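Uncharacterized protein BAD_0989 (Bifidobacterium adolescentis ATCC 15703, PDB 3CYM) is of unknown function but is probably a ribonuclease D-like 3'-5' exonuclease that binds nucleic acid. Local coordinates at residues A[324-327]-A[328-331]. Sequence-based numbering, arbitrary orientation.
Sequences ALPP and SEWP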
# COMPACT_ATOMS: atom_id res chain seq x y z
N ALA A 324 36.29 -1.74 -3.47
CA ALA A 324 37.22 -1.11 -4.41
C ALA A 324 36.85 0.36 -4.68
O ALA A 324 37.54 1.05 -5.44
CB ALA A 324 37.29 -1.90 -5.71
N LEU A 325 35.75 0.81 -4.07
CA LEU A 325 35.29 2.19 -4.20
C LEU A 325 36.22 3.18 -3.51
O LEU A 325 36.66 2.91 -2.39
CB LEU A 325 33.89 2.36 -3.60
CG LEU A 325 32.66 2.07 -4.45
CD1 LEU A 325 31.45 2.54 -3.67
CD2 LEU A 325 32.74 2.79 -5.77
N PRO A 326 36.51 4.32 -4.16
CA PRO A 326 37.22 5.42 -3.51
C PRO A 326 36.36 5.93 -2.34
O PRO A 326 35.15 6.06 -2.50
CB PRO A 326 37.32 6.48 -4.60
CG PRO A 326 37.13 5.75 -5.89
CD PRO A 326 36.17 4.64 -5.56
N PRO A 327 36.99 6.19 -1.18
CA PRO A 327 36.31 6.69 0.02
C PRO A 327 35.42 7.93 -0.21
O PRO A 327 34.44 8.12 0.51
CB PRO A 327 37.47 7.02 0.96
CG PRO A 327 38.53 6.09 0.56
CD PRO A 327 38.43 5.97 -0.93
N SER A 328 35.75 8.72 -1.22
CA SER A 328 34.98 9.90 -1.59
C SER A 328 33.69 9.56 -2.34
O SER A 328 32.95 10.46 -2.75
CB SER A 328 35.85 10.85 -2.42
OG SER A 328 36.24 10.25 -3.65
N GLU A 329 33.42 8.27 -2.52
CA GLU A 329 32.19 7.83 -3.17
C GLU A 329 31.24 7.10 -2.23
O GLU A 329 30.10 6.81 -2.61
CB GLU A 329 32.50 6.97 -4.40
CG GLU A 329 32.86 7.78 -5.63
CD GLU A 329 33.09 6.91 -6.85
OE1 GLU A 329 32.11 6.29 -7.32
OE2 GLU A 329 34.23 6.87 -7.34
N TRP A 330 31.71 6.81 -1.02
CA TRP A 330 30.87 6.25 0.04
C TRP A 330 29.78 7.24 0.41
O TRP A 330 30.03 8.45 0.49
CB TRP A 330 31.69 5.94 1.30
CG TRP A 330 32.85 5.01 1.12
CD1 TRP A 330 33.05 4.12 0.09
CD2 TRP A 330 33.95 4.84 2.02
NE1 TRP A 330 34.23 3.44 0.28
CE2 TRP A 330 34.80 3.85 1.46
CE3 TRP A 330 34.31 5.43 3.24
CZ2 TRP A 330 35.99 3.45 2.08
CZ3 TRP A 330 35.49 5.03 3.85
CH2 TRP A 330 36.32 4.04 3.27
N PRO A 331 28.55 6.74 0.64
CA PRO A 331 27.44 7.58 1.06
C PRO A 331 27.59 7.97 2.53
O PRO A 331 28.40 7.38 3.24
CB PRO A 331 26.24 6.67 0.86
CG PRO A 331 26.78 5.31 1.11
CD PRO A 331 28.14 5.33 0.50
O HOH W 1 35.58 1.20 -0.83
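Trp330 folds back over Pro327, three residues earlier, so that one face of the indole lies against the proline backbone and ring. Pro327 CA sits 3.6 Å from the centroid of the five-membered ring of Trp330, only 17° off the ring normal, a CH-pi contact. Farther along the indole the two side chains slant across one another, with Pro327 CB at 3.9 Å from Trp330 CH2 and CG near CZ2. The first torsion of Trp330 places CG beside its own backbone N and anti to the carbonyl carbon (chi1 -57°), which swings the indole back over the turn. Its NE1 points in the ring plane at a water, 2.8 Å from NE1, which in turn donates to Leu325 O at 2.6 Å; the indole N-H is thereby tied, through the water, to the residue just before the turn, with Leu325 CB packing near CD1. The backbone makes a type I beta-turn over Pro326 to Glu329, with Pro327 and Ser328 at its corners, closed by Glu329 N to Pro326 O at 2.8 Å; a weak bond from Trp330 N to Pro327 O belongs to a second, overlapping turn. The pair lies on the surface, in the loop that leaves helix 312-323, and Trp330 and Leu325 also touch helix 231-250, most of which falls in the HRDC sequence region and whose Arg238 bonds to Glu329 O. An alanine in place of Trp330 would probably leave Pro327 CA and the CB-CG flank of its ring without their aromatic cover and the water on Leu325 O without its indole partner. Elsewhere on the turn, the Glu329 side chain runs parallel to the flank of the Pro326 ring, bringing OE2 to 3.4 Å from Pro326 CG, and crosses Leu325 nearly at right angles.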